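GH18329p (Drosophila melanogaster, PDB 5YGB) helps silence transposons through the germline piRNA pathway, probably by recruiting Piwi proteins, whose N-terminus its extended Tudor domain, the part in this chain, binds. Local coordinates at residues V7-V12 with F18-I23; Y40-E45 with E69-A74; V61-K66 with I91-V96; E152-E155 with K161-A164. The protein carries 1 engineered substitution. All blocks are in the same frame, centred on the assembly; numbering follows the deposited sequence. Where two conformers were deposited one is given.

Interaction 1. Residues V7-V12 with F18-I23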
loop_
_atom_site.group_PDB
_atom_site.type_symbol
_atom_site.label_atom_id
_atom_site.label_comp_id
_atom_site.label_asym_id
_atom_site.label_seq_id
_atom_site.Cartn_x
_atom_site.Cartn_y
_atom_site.Cartn_z
ATOM N N VAL A 7 3.150 -13.913 1.770
ATOM C CA VAL A 7 2.995 -12.487 1.472
ATOM C C VAL A 7 4.188 -11.656 1.916
ATOM O O VAL A 7 4.998 -12.079 2.753
ATOM C CB VAL A 7 1.738 -11.882 2.155
ATOM C CG1 VAL A 7 0.462 -12.636 1.763
ATOM C CG2 VAL A 7 1.925 -11.825 3.677
ATOM N N TYR A 8 4.282 -10.461 1.347
ATOM C CA TYR A 8 5.107 -9.395 1.904
ATOM C C TYR A 8 4.191 -8.334 2.468
ATOM O O TYR A 8 3.179 -8.020 1.845
ATOM C CB TYR A 8 5.973 -8.723 0.845
ATOM C CG TYR A 8 6.949 -9.595 0.101
ATOM C CD1 TYR A 8 7.899 -10.351 0.779
ATOM C CD2 TYR A 8 6.945 -9.631 -1.282
ATOM C CE1 TYR A 8 8.797 -11.127 0.101
ATOM C CE2 TYR A 8 7.854 -10.408 -1.980
ATOM C CZ TYR A 8 8.774 -11.151 -1.276
ATOM O OH TYR A 8 9.678 -11.934 -1.959
ATOM N N VAL A 9 4.558 -7.731 3.592
ATOM C CA VAL A 9 3.907 -6.495 4.026
ATOM C C VAL A 9 4.634 -5.336 3.340
ATOM O O VAL A 9 5.832 -5.132 3.546
ATOM C CB VAL A 9 3.928 -6.353 5.547
ATOM C CG1 VAL A 9 3.449 -4.970 5.943
ATOM C CG2 VAL A 9 3.055 -7.432 6.166
ATOM N N SER A 10 3.924 -4.607 2.482
ATOM C CA SER A 10 4.554 -3.607 1.618
ATOM C C SER A 10 4.422 -2.184 2.155
ATOM O O SER A 10 5.211 -1.318 1.788
ATOM C CB SER A 10 3.972 -3.672 0.196
ATOM O OG SER A 10 2.549 -3.674 0.208
ATOM N N ALA A 11 3.429 -1.936 3.001
ATOM C CA ALA A 11 3.256 -0.624 3.611
ATOM C C ALA A 11 2.483 -0.790 4.902
ATOM O O ALA A 11 1.642 -1.685 5.013
ATOM C CB ALA A 11 2.529 0.341 2.656
ATOM N N VAL A 12 2.755 0.079 5.868
ATOM C CA VAL A 12 2.089 0.058 7.165
ATOM C C VAL A 12 1.661 1.447 7.596
ATOM O O VAL A 12 2.470 2.376 7.606
ATOM C CB VAL A 12 3.011 -0.512 8.259
ATOM C CG1 VAL A 12 2.404 -0.297 9.649
ATOM C CG2 VAL A 12 3.322 -1.991 8.019
ATOM N N PHE A 18 -2.700 -1.918 7.126
ATOM C CA PHE A 18 -1.463 -2.169 6.404
ATOM C C PHE A 18 -1.796 -2.867 5.094
ATOM O O PHE A 18 -2.946 -3.227 4.849
ATOM C CB PHE A 18 -0.468 -2.988 7.254
ATOM C CG PHE A 18 -0.967 -4.356 7.662
ATOM C CD1 PHE A 18 -1.688 -4.533 8.837
ATOM C CD2 PHE A 18 -0.706 -5.464 6.871
ATOM C CE1 PHE A 18 -2.141 -5.784 9.202
ATOM C CE2 PHE A 18 -1.151 -6.723 7.248
ATOM C CZ PHE A 18 -1.865 -6.873 8.418
ATOM N N TRP A 19 -0.785 -3.064 4.247
ATOM C CA TRP A 19 -0.993 -3.619 2.914
ATOM C C TRP A 19 -0.080 -4.803 2.683
ATOM O O TRP A 19 1.089 -4.788 3.080
ATOM C CB TRP A 19 -0.761 -2.546 1.839
ATOM C CG TRP A 19 -1.820 -1.472 1.800
ATOM C CD1 TRP A 19 -2.876 -1.409 0.941
ATOM C CD2 TRP A 19 -1.910 -0.324 2.652
ATOM N NE1 TRP A 19 -3.634 -0.283 1.212
ATOM C CE2 TRP A 19 -3.058 0.402 2.251
ATOM C CE3 TRP A 19 -1.138 0.175 3.710
ATOM C CZ2 TRP A 19 -3.454 1.586 2.884
ATOM C CZ3 TRP A 19 -1.534 1.363 4.336
ATOM C CH2 TRP A 19 -2.681 2.048 3.912
ATOM N N VAL A 20 -0.622 -5.828 2.039
ATOM C CA VAL A 20 0.174 -7.002 1.683
ATOM C C VAL A 20 0.163 -7.267 0.178
ATOM O O VAL A 20 -0.789 -6.900 -0.542
ATOM C CB VAL A 20 -0.297 -8.284 2.422
ATOM C CG1 VAL A 20 -0.292 -8.067 3.919
ATOM C CG2 VAL A 20 -1.672 -8.700 1.958
ATOM N N GLN A 21 1.238 -7.897 -0.273
ATOM C CA GLN A 21 1.415 -8.366 -1.638
ATOM C C GLN A 21 1.578 -9.872 -1.602
ATOM O O GLN A 21 2.240 -10.391 -0.705
ATOM C CB GLN A 21 2.665 -7.757 -2.265
ATOM C CG GLN A 21 2.689 -6.225 -2.314
ATOM C CD GLN A 21 4.076 -5.695 -2.592
ATOM O OE1 GLN A 21 5.072 -6.316 -2.218
ATOM N NE2 GLN A 21 4.155 -4.542 -3.243
ATOM N N LEU A 22 1.031 -10.571 -2.585
ATOM C CA LEU A 22 1.241 -12.007 -2.699
ATOM C C LEU A 22 2.589 -12.328 -3.321
ATOM O O LEU A 22 2.957 -11.751 -4.347
ATOM C CB LEU A 22 0.151 -12.653 -3.550
ATOM C CG LEU A 22 -1.267 -12.570 -3.017
ATOM C CD1 LEU A 22 -2.201 -13.234 -4.012
ATOM C CD2 LEU A 22 -1.341 -13.257 -1.699
ATOM N N ILE A 23 3.296 -13.272 -2.719
ATOM C CA ILE A 23 4.550 -13.787 -3.261
ATOM C C ILE A 23 4.281 -14.852 -4.302
ATOM O O ILE A 23 3.451 -15.741 -4.103
ATOM C CB ILE A 23 5.419 -14.377 -2.147
ATOM C CG1 ILE A 23 5.776 -13.290 -1.136
ATOM C CG2 ILE A 23 6.683 -15.032 -2.721
ATOM C CD1 ILE A 23 6.549 -13.807 0.053
#
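Ile23 lays its CG1 squarely over the ring of Tyr8, 3.6 Å from the centroid and 11° off the ring normal, a CH-pi contact that closes one end of this antiparallel hairpin. The tyrosine's chi1 of -60° sets CG beside its own backbone N and anti to the carbonyl carbon, carrying the ring alongside the place where Ile23 leaves the neighbouring strand; Ile23 CD1 then reaches Tyr8 CE1 at 3.5 Å. The carboxamide of Gln21 comes to the ring from its edge, OE1 lying 3.9 Å from Tyr8 CD2 with the two planes 70° apart. Since Tyr8 also meets Trp159 edge-to-face, an alanine here would probably leave Ile23 without its aromatic platform and Trp159 without its ring partner. Further along, Ser10 CB rests against Gln21 CD at 3.4 Å. Ser10 is the extra residue of a beta bulge: its N-H bonds Trp19 O, and Trp19 N in turn bonds Ala11 O, which lies in the indole plane near CE3. On the other sheet face Val9 CG2 touches Val20 CG1 at 4.1 Å, and Val12 CG2 lies 4.0 Å from Phe18 CB, with helix 144-154 covering Val9 and Val12. The hairpin thus joins two kinds of chemistry: Val7, Val9, Val12, Phe18, Val20 and Leu22 make one face largely apolar, while the buried amide of Gln21 and hydroxyl of Ser10 are tied through NE2 and OG to Asp97 O and Tyr98 O.

Interaction 2. Residues Y40-E45 with E69-A74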
loop_
_atom_site.group_PDB
_atom_site.type_symbol
_atom_site.label_atom_id
_atom_site.label_comp_id
_atom_site.label_asym_id
_atom_site.label_seq_id
_atom_site.Cartn_x
_atom_site.Cartn_y
_atom_site.Cartn_z
ATOM N N TYR A 40 11.372 2.871 -18.903
ATOM C CA TYR A 40 10.571 3.527 -19.940
ATOM C C TYR A 40 10.347 5.012 -19.654
ATOM O O TYR A 40 10.613 5.868 -20.504
ATOM C CB TYR A 40 9.222 2.808 -20.092
ATOM C CG TYR A 40 8.315 3.357 -21.188
ATOM C CD1 TYR A 40 8.598 3.132 -22.524
ATOM C CD2 TYR A 40 7.142 4.045 -20.873
ATOM C CE1 TYR A 40 7.763 3.600 -23.518
ATOM C CE2 TYR A 40 6.308 4.517 -21.868
ATOM C CZ TYR A 40 6.624 4.287 -23.181
ATOM O OH TYR A 40 5.799 4.748 -24.169
ATOM N N TYR A 41 9.866 5.324 -18.455
ATOM C CA TYR A 41 9.503 6.697 -18.130
ATOM C C TYR A 41 10.698 7.557 -17.723
ATOM O O TYR A 41 10.552 8.752 -17.502
ATOM C CB TYR A 41 8.444 6.707 -17.024
ATOM C CG TYR A 41 7.059 6.310 -17.486
ATOM C CD1 TYR A 41 6.278 7.181 -18.239
ATOM C CD2 TYR A 41 6.541 5.064 -17.191
ATOM C CE1 TYR A 41 5.009 6.824 -18.662
ATOM C CE2 TYR A 41 5.277 4.706 -17.597
ATOM C CZ TYR A 41 4.518 5.580 -18.332
ATOM O OH TYR A 41 3.246 5.247 -18.749
ATOM N N SER A 42 11.885 6.969 -17.639
ATOM C CA SER A 42 13.063 7.770 -17.337
ATOM C C SER A 42 13.501 8.579 -18.553
ATOM O O SER A 42 14.299 9.506 -18.430
ATOM C CB SER A 42 14.206 6.885 -16.839
ATOM O OG SER A 42 13.972 6.490 -15.497
ATOM N N SER A 43 12.959 8.234 -19.718
ATOM C CA SER A 43 13.227 8.952 -20.966
ATOM C C SER A 43 12.224 10.082 -21.204
ATOM O O SER A 43 11.014 9.850 -21.203
ATOM C CB SER A 43 13.189 7.981 -22.146
ATOM O OG SER A 43 12.917 8.663 -23.360
ATOM N N ALA A 44 12.719 11.300 -21.419
ATOM C CA ALA A 44 11.836 12.441 -21.651
ATOM C C ALA A 44 10.994 12.228 -22.905
ATOM O O ALA A 44 9.829 12.634 -22.971
ATOM C CB ALA A 44 12.640 13.727 -21.760
ATOM N N GLU A 45 11.582 11.577 -23.897
ATOM C CA GLU A 45 10.876 11.277 -25.133
ATOM C C GLU A 45 9.683 10.354 -24.894
ATOM O O GLU A 45 8.602 10.568 -25.443
ATOM C CB GLU A 45 11.832 10.651 -26.155
ATOM C CG GLU A 45 12.894 11.603 -26.705
ATOM C CD GLU A 45 14.121 11.751 -25.816
ATOM O OE1 GLU A 45 14.166 11.155 -24.723
ATOM O OE2 GLU A 45 15.056 12.471 -26.225
ATOM N N GLU A 69 13.398 7.150 -6.964
ATOM C CA GLU A 69 13.472 7.463 -8.394
ATOM C C GLU A 69 12.878 6.364 -9.289
ATOM O O GLU A 69 13.236 6.252 -10.462
ATOM C CB GLU A 69 14.924 7.734 -8.812
ATOM C CG GLU A 69 15.535 8.990 -8.206
ATOM C CD GLU A 69 17.055 8.984 -8.257
ATOM O OE1 GLU A 69 17.618 8.449 -9.238
ATOM O OE2 GLU A 69 17.687 9.515 -7.318
ATOM N N LYS A 70 11.965 5.565 -8.749
ATOM C CA LYS A 70 11.312 4.540 -9.556
ATOM C C LYS A 70 9.905 4.990 -9.940
ATOM O O LYS A 70 9.336 5.874 -9.300
ATOM C CB LYS A 70 11.272 3.202 -8.812
ATOM C CG LYS A 70 12.663 2.649 -8.502
ATOM C CD LYS A 70 12.608 1.407 -7.623
ATOM C CE LYS A 70 13.977 0.739 -7.525
ATOM N NZ LYS A 70 14.484 0.262 -8.848
ATOM N N TRP A 71 9.374 4.398 -11.011
ATOM C CA TRP A 71 8.041 4.746 -11.508
ATOM C C TRP A 71 7.039 3.671 -11.130
ATOM O O TRP A 71 7.294 2.478 -11.315
ATOM C CB TRP A 71 8.070 4.942 -13.024
ATOM C CG TRP A 71 8.696 6.243 -13.434
ATOM C CD1 TRP A 71 10.033 6.515 -13.534
ATOM C CD2 TRP A 71 8.012 7.446 -13.787
ATOM N NE1 TRP A 71 10.220 7.818 -13.934
ATOM C CE2 TRP A 71 8.997 8.412 -14.096
ATOM C CE3 TRP A 71 6.662 7.805 -13.880
ATOM C CZ2 TRP A 71 8.678 9.712 -14.489
ATOM C CZ3 TRP A 71 6.342 9.093 -14.278
ATOM C CH2 TRP A 71 7.346 10.035 -14.568
ATOM N N TYR A 72 5.901 4.125 -10.621
ATOM C CA TYR A 72 4.874 3.264 -10.051
ATOM C C TYR A 72 3.506 3.523 -10.645
ATOM O O TYR A 72 3.205 4.642 -11.074
ATOM C CB TYR A 72 4.819 3.472 -8.534
ATOM C CG TYR A 72 6.080 2.992 -7.846
ATOM C CD1 TYR A 72 6.282 1.640 -7.610
ATOM C CD2 TYR A 72 7.080 3.885 -7.466
ATOM C CE1 TYR A 72 7.435 1.178 -6.994
ATOM C CE2 TYR A 72 8.232 3.435 -6.839
ATOM C CZ TYR A 72 8.404 2.082 -6.614
ATOM O OH TYR A 72 9.547 1.610 -6.000
ATOM N N ARG A 73 2.659 2.496 -10.637
ATOM C CA ARG A 73 1.242 2.684 -10.939
ATOM C C ARG A 73 0.544 3.348 -9.760
ATOM O O ARG A 73 0.732 2.961 -8.603
ATOM C CB ARG A 73 0.566 1.344 -11.255
ATOM C CG ARG A 73 1.201 0.590 -12.433
ATOM C CD ARG A 73 0.348 -0.562 -12.928
ATOM N NE ARG A 73 0.173 -1.599 -11.913
ATOM C CZ ARG A 73 -0.555 -2.692 -12.114
ATOM N NH1 ARG A 73 -1.170 -2.877 -13.280
ATOM N NH2 ARG A 73 -0.685 -3.597 -11.147
ATOM N N ALA A 74 -0.294 4.333 -10.054
ATOM C CA ALA A 74 -0.956 5.071 -8.998
ATOM C C ALA A 74 -2.361 5.475 -9.397
ATOM O O ALA A 74 -2.646 5.706 -10.574
ATOM C CB ALA A 74 -0.129 6.302 -8.607
#
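Tyr41, on helix 25-41, and Trp71, on strand 70-81, bring their CA atoms to 7.1 Å, the nearest approach of two backbones that share no hydrogen bond. Beyond Tyr41 the chain turns through Ser42 to Ser43, the N-cap of helix 44-48, so the contact seats the junction of the two helices on the antiparallel sheet of the Tudor core. The indole receives the tyrosine at its root: Tyr41 CB stands over the five-membered ring, 3.4 Å from the centroid and 14° off the normal, in a CH-pi contact. With chi1 at -75°, Tyr41 CG lies beside its own backbone N, and the phenol runs out past the six-membered ring instead of covering it. Those two rings are nearly parallel, planes at 24°, but slid so far apart, 5.0 Å between centroids, that they barely overlap. Tyr40 CD2 sits 3.7 Å above the Tyr41 ring, and the phenol OH bonds Glu111 O and the amide of Arg113. Trp71 also rests on Ala62 and Val64 of strand 60-65; a serine in its place would probably open a gap between that strand and the helix end, leaving Tyr41 CB without the flat surface it stands on. What crosses here is dispersion and CH-pi attraction, while the tyrosine hydroxyl, at the far end of its ring, makes hydrogen bonds of its own.

Interaction 3. Residues V61-K66 with I91-V96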
loop_
_atom_site.group_PDB
_atom_site.type_symbol
_atom_site.label_atom_id
_atom_site.label_comp_id
_atom_site.label_asym_id
_atom_site.label_seq_id
_atom_site.Cartn_x
_atom_site.Cartn_y
_atom_site.Cartn_z
ATOM N N VAL A 61 -2.541 6.305 -13.273
ATOM C CA VAL A 61 -1.422 7.006 -13.896
ATOM C C VAL A 61 -0.093 6.335 -13.554
ATOM O O VAL A 61 -0.050 5.367 -12.778
ATOM C CB VAL A 61 -1.384 8.496 -13.453
ATOM C CG1 VAL A 61 -2.662 9.215 -13.862
ATOM C CG2 VAL A 61 -1.198 8.603 -11.940
ATOM N N ALA A 62 0.983 6.833 -14.158
ATOM C CA ALA A 62 2.348 6.475 -13.789
ATOM C C ALA A 62 2.942 7.635 -13.010
ATOM O O ALA A 62 2.761 8.783 -13.409
ATOM C CB ALA A 62 3.186 6.176 -15.027
ATOM N N ALA A 63 3.640 7.359 -11.915
ATOM C CA ALA A 63 4.234 8.440 -11.135
ATOM C C ALA A 63 5.578 8.052 -10.589
ATOM O O ALA A 63 5.786 6.904 -10.153
ATOM C CB ALA A 63 3.308 8.835 -9.986
ATOM N N VAL A 64 6.487 9.018 -10.574
ATOM C CA VAL A 64 7.795 8.775 -9.987
ATOM C C VAL A 64 7.769 9.228 -8.537
ATOM O O VAL A 64 7.276 10.313 -8.214
ATOM C CB VAL A 64 8.940 9.485 -10.766
ATOM C CG1 VAL A 64 8.732 10.995 -10.830
ATOM C CG2 VAL A 64 10.292 9.150 -10.149
ATOM N N PHE A 65 8.267 8.366 -7.658
ATOM C CA PHE A 65 8.435 8.718 -6.261
ATOM C C PHE A 65 9.901 9.084 -6.077
ATOM O O PHE A 65 10.778 8.230 -6.186
ATOM C CB PHE A 65 8.019 7.564 -5.350
ATOM C CG PHE A 65 8.001 7.919 -3.891
ATOM C CD1 PHE A 65 7.676 9.202 -3.478
ATOM C CD2 PHE A 65 8.295 6.964 -2.931
ATOM C CE1 PHE A 65 7.654 9.528 -2.134
ATOM C CE2 PHE A 65 8.273 7.282 -1.584
ATOM C CZ PHE A 65 7.953 8.567 -1.187
ATOM N N LYS A 66 10.167 10.359 -5.811
ATOM C CA LYS A 66 11.527 10.877 -5.905
ATOM C C LYS A 66 12.442 10.308 -4.825
ATOM O O LYS A 66 13.665 10.432 -4.927
ATOM C CB LYS A 66 11.521 12.397 -5.847
ATOM C CG LYS A 66 12.292 13.016 -6.991
ATOM C CD LYS A 66 11.362 13.198 -8.191
ATOM C CE LYS A 66 12.139 13.245 -9.504
ATOM N NZ LYS A 66 12.905 11.985 -9.749
ATOM N N ILE A 91 -1.547 16.611 -6.411
ATOM C CA ILE A 91 -2.293 15.379 -6.674
ATOM C C ILE A 91 -2.044 14.360 -5.577
ATOM O O ILE A 91 -0.898 14.026 -5.286
ATOM C CB ILE A 91 -1.898 14.761 -8.037
ATOM C CG1 ILE A 91 -1.899 15.822 -9.135
ATOM C CG2 ILE A 91 -2.782 13.567 -8.387
ATOM C CD1 ILE A 91 -3.261 16.305 -9.506
ATOM N N ASP A 92 -3.116 13.890 -4.957
ATOM C CA ASP A 92 -3.053 12.836 -3.949
ATOM C C ASP A 92 -3.100 11.480 -4.672
ATOM O O ASP A 92 -4.116 11.148 -5.294
ATOM C CB ASP A 92 -4.224 13.005 -2.967
ATOM C CG ASP A 92 -4.137 12.100 -1.756
ATOM O OD1 ASP A 92 -3.139 11.370 -1.605
ATOM O OD2 ASP A 92 -5.080 12.161 -0.930
ATOM N N LEU A 93 -2.005 10.723 -4.589
ATOM C CA LEU A 93 -1.875 9.436 -5.270
ATOM C C LEU A 93 -1.875 8.267 -4.305
ATOM O O LEU A 93 -1.191 8.313 -3.284
ATOM C CB LEU A 93 -0.582 9.390 -6.077
ATOM C CG LEU A 93 -0.474 10.332 -7.271
ATOM C CD1 LEU A 93 0.871 10.136 -7.931
ATOM C CD2 LEU A 93 -1.598 10.111 -8.269
ATOM N N TYR A 94 -2.625 7.221 -4.644
ATOM C CA TYR A 94 -2.572 5.944 -3.938
ATOM C C TYR A 94 -1.777 4.971 -4.814
ATOM O O TYR A 94 -2.138 4.732 -5.970
ATOM C CB TYR A 94 -3.994 5.436 -3.649
ATOM C CG TYR A 94 -4.038 3.995 -3.201
ATOM C CD1 TYR A 94 -3.538 3.626 -1.959
ATOM C CD2 TYR A 94 -4.572 2.999 -4.019
ATOM C CE1 TYR A 94 -3.560 2.304 -1.548
ATOM C CE2 TYR A 94 -4.602 1.680 -3.611
ATOM C CZ TYR A 94 -4.081 1.344 -2.380
ATOM O OH TYR A 94 -4.086 0.016 -1.983
ATOM N N PHE A 95 -0.681 4.425 -4.292
ATOM C CA PHE A 95 0.193 3.551 -5.078
ATOM C C PHE A 95 -0.372 2.132 -5.041
ATOM O O PHE A 95 -0.188 1.393 -4.076
ATOM C CB PHE A 95 1.638 3.657 -4.566
ATOM C CG PHE A 95 2.277 4.967 -4.932
ATOM C CD1 PHE A 95 2.006 6.115 -4.212
ATOM C CD2 PHE A 95 3.079 5.068 -6.050
ATOM C CE1 PHE A 95 2.572 7.325 -4.572
ATOM C CE2 PHE A 95 3.645 6.276 -6.414
ATOM C CZ PHE A 95 3.388 7.403 -5.671
ATOM N N VAL A 96 -1.078 1.755 -6.109
ATOM C CA VAL A 96 -1.964 0.601 -6.105
ATOM C C VAL A 96 -1.243 -0.733 -5.889
ATOM O O VAL A 96 -1.868 -1.699 -5.463
ATOM C CB VAL A 96 -2.797 0.525 -7.427
ATOM C CG1 VAL A 96 -3.655 1.770 -7.598
ATOM C CG2 VAL A 96 -1.903 0.322 -8.644
#
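Val61 starts the contact by sending CG2 to Leu93 CD2, 4.0 Å away; a chi1 of -61° puts that methyl between the valine's backbone N and carbonyl carbon, and the two side chains meet at about a right angle. Ala63, between Ala62 and Val64 that both point away, faces the second strand, and its CB presses on Leu93 CD1 at 3.4 Å, closer than carbons usually pack. Leu93 therefore forks across the first strand, one methyl for Val61 and the other for Ala63. Phe95 approaches the same alanine more loosely: its CE2 stays 4.4 Å from Ala63 CB, and Ala63 O lies at the ring's edge. The two strands are not sheet neighbours. Strand 70-81 runs between them, and their axes cross at 96° with 9.3 Å between them, as expected where the sheet of a Tudor domain curls into its SH3-like barrel. Ile109 touches both Val61 and Leu93 and helps fill the same interior. Between side chains the contact is apolar and depends on shape: the small Ala63 lets the leucine in close, and the curled sheet is joined through its core by hydrophobic burial.

Interaction 4. Residues E152-E155 with K161-A164; sequences ELTE and KLIA
Thr154 and Leu162 mark the nearest approach of the backbones, 7.5 Å between CA atoms, where helix 144-154 ends and, a short loop later, strand 162-171 sets out. Glu155 leaves helical geometry with a positive phi of 41°, its N-H still holding Glu152 O weakly, and this bend swings the chain off the helix. Leu162 does most of the reaching. Its chi1 of -60° keeps CG beside the backbone N, and the extended chain beyond delivers CD1 to Thr154, 4.0 Å from CG2 and 4.1 Å from CB. The other methyl, CD2, only skirts the helix, 4.4 Å from Leu153 O. On the threonine the two branches divide the work: CG2, anti to the carbonyl carbon, faces the leucine, whereas OG1 turns back along the helix to bond Phe150 O, which satisfies the hydroxyl inside a buried, mostly apolar setting. Leu153 leads off instead toward Ile205 and Met209 of helix 205-211. Val9 of strand 5-12 touches both Thr154 and Leu162 and completes the small apolar cluster. Outside it, Glu155 forms a salt bridge with Arg160 within the connecting loop. A helix set between the third and fourth strands and packed against the curled sheet is the signature of the OB fold, here the staphylococcal-nuclease-like half of an extended Tudor domain.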
loop_
_atom_site.group_PDB
_atom_site.type_symbol
_atom_site.label_atom_id
_atom_site.label_comp_id
_atom_site.label_asym_id
_atom_site.label_seq_id
_atom_site.Cartn_x
_atom_site.Cartn_y
_atom_site.Cartn_z
ATOM N N GLU A 152 8.648 -3.574 12.676
ATOM C CA GLU A 152 9.807 -4.435 12.907
ATOM C C GLU A 152 9.499 -5.908 12.665
ATOM O O GLU A 152 10.266 -6.607 11.990
ATOM C CB GLU A 152 10.320 -4.259 14.341
ATOM C CG GLU A 152 10.919 -2.893 14.643
ATOM C CD GLU A 152 11.360 -2.760 16.094
ATOM O OE1 GLU A 152 10.606 -2.170 16.901
ATOM O OE2 GLU A 152 12.460 -3.251 16.429
ATOM N N LEU A 153 8.397 -6.393 13.226
ATOM C CA LEU A 153 8.058 -7.804 13.097
ATOM C C LEU A 153 7.735 -8.176 11.648
ATOM O O LEU A 153 8.015 -9.292 11.198
ATOM C CB LEU A 153 6.877 -8.156 13.998
ATOM C CG LEU A 153 7.150 -8.068 15.506
ATOM C CD1 LEU A 153 5.872 -8.318 16.304
ATOM C CD2 LEU A 153 8.251 -9.043 15.915
ATOM N N THR A 154 7.151 -7.240 10.908
ATOM C CA THR A 154 6.825 -7.509 9.511
ATOM C C THR A 154 7.969 -7.162 8.565
ATOM O O THR A 154 7.933 -7.552 7.401
ATOM C CB THR A 154 5.574 -6.728 9.050
ATOM O OG1 THR A 154 5.799 -5.318 9.178
ATOM C CG2 THR A 154 4.344 -7.130 9.855
ATOM N N GLU A 155 8.976 -6.445 9.073
ATOM C CA GLU A 155 10.041 -5.843 8.263
ATOM C C GLU A 155 9.483 -5.229 6.981
ATOM O O GLU A 155 9.949 -5.509 5.865
ATOM C CB GLU A 155 11.137 -6.858 7.933
ATOM C CG GLU A 155 12.501 -6.187 7.778
ATOM C CD GLU A 155 13.574 -7.104 7.229
ATOM O OE1 GLU A 155 13.380 -8.339 7.241
ATOM O OE2 GLU A 155 14.618 -6.579 6.786
ATOM N N LYS A 161 9.356 -12.566 3.794
ATOM C CA LYS A 161 8.227 -13.466 3.648
ATOM C C LYS A 161 7.507 -13.716 4.966
ATOM O O LYS A 161 8.127 -14.030 5.988
ATOM C CB LYS A 161 8.660 -14.804 3.053
ATOM C CG LYS A 161 7.568 -15.855 3.159
ATOM C CD LYS A 161 7.828 -17.053 2.274
ATOM C CE LYS A 161 9.055 -17.789 2.711
ATOM N NZ LYS A 161 9.306 -18.938 1.795
ATOM N N LEU A 162 6.187 -13.569 4.930
ATOM C CA LEU A 162 5.305 -13.937 6.027
ATOM C C LEU A 162 4.251 -14.894 5.495
ATOM O O LEU A 162 3.988 -14.923 4.291
ATOM C CB LEU A 162 4.620 -12.705 6.636
ATOM C CG LEU A 162 5.532 -11.632 7.212
ATOM C CD1 LEU A 162 4.687 -10.462 7.701
ATOM C CD2 LEU A 162 6.378 -12.178 8.348
ATOM N N ILE A 163 3.645 -15.667 6.388
ATOM C CA ILE A 163 2.498 -16.502 6.045
ATOM C C ILE A 163 1.249 -15.842 6.601
ATOM O O ILE A 163 1.146 -15.623 7.812
ATOM C CB ILE A 163 2.611 -17.930 6.614
ATOM C CG1 ILE A 163 3.910 -18.594 6.163
ATOM C CG2 ILE A 163 1.397 -18.759 6.207
ATOM C CD1 ILE A 163 4.092 -18.633 4.653
ATOM N N ALA A 164 0.314 -15.507 5.716
ATOM C CA ALA A 164 -0.925 -14.844 6.099
ATOM C C ALA A 164 -2.111 -15.771 5.925
ATOM O O ALA A 164 -2.116 -16.627 5.040
ATOM C CB ALA A 164 -1.131 -13.582 5.275
#

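From the N terminus, interaction 1 closes first, as the hairpin of strands 5-12 and 17-22. Helix 25-41 then carries the chain to the Tudor core, where interactions 2 and 3 cross: 40-45 waits for 69-74, while 61-66, lying between them, waits for 91-96. Because strand 70-81 pairs with strand 60-65, both contacts reach the same sheet, touching where Tyr72 CB packs on Phe95 CD2. The chain later returns to the first hairpin, and interaction 4 closes a short helix-to-strand loop beside it, Val7 N probably bonding Leu162 O. The nuclease-like half is thus built from both ends of the domain, with the Tudor barrel inserted between.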